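Local coordinates for protein cephalosporin hydroxylase CMCI (Streptomyces clavuligerus, PDB 2BM8) that probably acts in cephamycin biosynthesis, where it is thought to take part in the modification of the cephalosporin nucleus at C7, at residues W98-D101 with L102-M106. The protein carries 3 engineered substitutions. Sequence-based numbering, arbitrary orientation.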
loop_
_atom_site.group_PDB
_atom_site.type_symbol
_atom_site.label_atom_id
_atom_site.label_comp_id
_atom_site.label_asym_id
_atom_site.label_seq_id
_atom_site.Cartn_x
_atom_site.Cartn_y
_atom_site.Cartn_z
ATOM N N TRP B 98 -34.921 7.641 -1.052
ATOM C CA TRP B 98 -34.336 6.354 -0.710
ATOM C C TRP B 98 -34.816 5.920 0.672
ATOM O O TRP B 98 -35.308 4.810 0.829
ATOM C CB TRP B 98 -32.803 6.413 -0.767
ATOM C CG TRP B 98 -32.147 5.102 -0.461
ATOM C CD1 TRP B 98 -32.074 4.027 -1.273
ATOM C CD2 TRP B 98 -31.509 4.730 0.752
ATOM N NE1 TRP B 98 -31.409 2.998 -0.652
ATOM C CE2 TRP B 98 -31.057 3.408 0.602
ATOM C CE3 TRP B 98 -31.259 5.385 1.956
ATOM C CZ2 TRP B 98 -30.387 2.730 1.602
ATOM C CZ3 TRP B 98 -30.582 4.717 2.946
ATOM C CH2 TRP B 98 -30.163 3.399 2.768
ATOM N N PHE B 99 -34.701 6.801 1.655
ATOM C CA PHE B 99 -35.160 6.502 3.012
ATOM C C PHE B 99 -36.645 6.151 3.036
ATOM O O PHE B 99 -37.052 5.226 3.736
ATOM C CB PHE B 99 -34.932 7.688 3.955
ATOM C CG PHE B 99 -33.557 7.751 4.538
ATOM C CD1 PHE B 99 -32.792 8.903 4.416
ATOM C CD2 PHE B 99 -33.029 6.677 5.234
ATOM C CE1 PHE B 99 -31.527 8.974 4.960
ATOM C CE2 PHE B 99 -31.761 6.746 5.788
ATOM C CZ PHE B 99 -31.011 7.899 5.642
ATOM N N ARG B 100 -37.436 6.915 2.285
ATOM C CA ARG B 100 -38.867 6.678 2.144
ATOM C C ARG B 100 -39.138 5.321 1.514
ATOM O O ARG B 100 -39.883 4.522 2.049
ATOM C CB ARG B 100 -39.512 7.773 1.291
ATOM C CG ARG B 100 -41.031 7.756 1.327
ATOM C CD ARG B 100 -41.702 6.900 0.227
ATOM N NE ARG B 100 -41.093 7.096 -1.092
ATOM C CZ ARG B 100 -41.266 8.178 -1.848
ATOM N NH1 ARG B 100 -42.029 9.179 -1.440
ATOM N NH2 ARG B 100 -40.667 8.271 -3.017
ATOM N N ASP B 101 -38.534 5.068 0.364
ATOM C CA ASP B 101 -38.699 3.784 -0.318
ATOM C C ASP B 101 -38.356 2.632 0.611
ATOM O O ASP B 101 -39.117 1.689 0.727
ATOM C CB ASP B 101 -37.798 3.704 -1.539
ATOM C CG ASP B 101 -38.292 4.538 -2.683
ATOM O OD1 ASP B 101 -39.379 5.129 -2.615
ATOM O OD2 ASP B 101 -37.632 4.660 -3.710
ATOM N N LEU B 102 -37.221 2.745 1.288
ATOM C CA LEU B 102 -36.671 1.651 2.072
ATOM C C LEU B 102 -37.522 1.349 3.291
ATOM O O LEU B 102 -37.677 0.198 3.677
ATOM C CB LEU B 102 -35.250 2.007 2.510
ATOM C CG LEU B 102 -34.321 0.865 2.881
ATOM C CD1 LEU B 102 -34.484 -0.331 1.962
ATOM C CD2 LEU B 102 -32.903 1.365 2.837
ATOM N N THR B 103 -38.069 2.391 3.896
ATOM C CA THR B 103 -38.991 2.227 4.998
ATOM C C THR B 103 -40.330 1.612 4.534
ATOM O O THR B 103 -40.930 0.852 5.274
ATOM C CB THR B 103 -39.220 3.579 5.742
ATOM O OG1 THR B 103 -39.494 4.636 4.817
ATOM C CG2 THR B 103 -37.960 4.034 6.450
ATOM N N LYS B 104 -40.789 1.926 3.319
ATOM C CA LYS B 104 -42.024 1.337 2.784
ATOM C C LYS B 104 -41.882 -0.155 2.541
ATOM O O LYS B 104 -42.764 -0.934 2.895
ATOM C CB LYS B 104 -42.456 2.004 1.476
ATOM C CG LYS B 104 -42.939 3.440 1.612
ATOM C CD LYS B 104 -44.401 3.532 2.049
ATOM C CE LYS B 104 -44.864 4.995 2.125
ATOM N NZ LYS B 104 -44.948 5.623 0.760
ATOM N N ILE B 105 -40.761 -0.551 1.951
ATOM C CA ILE B 105 -40.507 -1.953 1.640
ATOM C C ILE B 105 -40.431 -2.755 2.931
ATOM O O ILE B 105 -40.837 -3.902 2.958
ATOM C CB ILE B 105 -39.194 -2.097 0.860
ATOM C CG1 ILE B 105 -39.224 -1.245 -0.404
ATOM C CG2 ILE B 105 -38.937 -3.545 0.428
ATOM C CD1 ILE B 105 -37.923 -0.571 -0.622
ATOM N N MET B 106 -39.903 -2.128 3.983
ATOM C CA MET B 106 -39.785 -2.729 5.316
ATOM C C MET B 106 -41.094 -2.801 6.111
ATOM O O MET B 106 -41.167 -3.534 7.092
ATOM C CB MET B 106 -38.761 -1.957 6.154
ATOM C CG MET B 106 -37.340 -2.181 5.701
ATOM S SD MET B 106 -36.139 -1.240 6.621
ATOM C CE MET B 106 -34.641 -1.904 5.966
#
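The hydroxyl of Thr103 turns back onto the helix and lies within bonding distance of two backbone carbonyls. OG1 is 2.7 Å from Phe99 O and 2.8 Å from Arg100 O. The torsion explains the reach: with chi1 at 48°, OG1 sits between the backbone N and the carbonyl carbon. Phe99 O also accepts the ordinary helical bond from Thr103 N.

Leu102, one turn after Trp98, lays CD2 over one face of its indole. This is a CH-pi contact with the six-membered ring, but the modelled spacing is too tight to be trusted in detail. Both side chains run the same way, each with CG anti to its N.

These residues belong to helix 94-106, the crossover helix between parallel strands 84-88 and 111-116 in a Rossmann-like beta-alpha-beta unit. Phe99 and Thr103 pack on Ile85 of the first strand, while Leu102 meets Trp58 of a neighbouring subunit.

The charged side chains hold a network. Arg100 NE forms a salt bridge with Asp101 OD1, with a hydrogen bond of 3.0 Å that is nearly straight at 166°. The oxygen lies at the guanidinium edge, in its plane. NE comes from the anti side of OD1, tilted out of the carboxylate plane. Asp101 OD2 takes a hydrogen bond from Trp58 NE1 and a salt bridge from Arg59, both of the same chain. Lys104 NZ comes 3.5 Å from Arg100 CD and 4.5 Å from Arg100 NE. Acidic partners probably offset these like charges: Glu130 pairs with Lys104, and Asp128 with Arg100, whose NH1 also bonds Glu130 O.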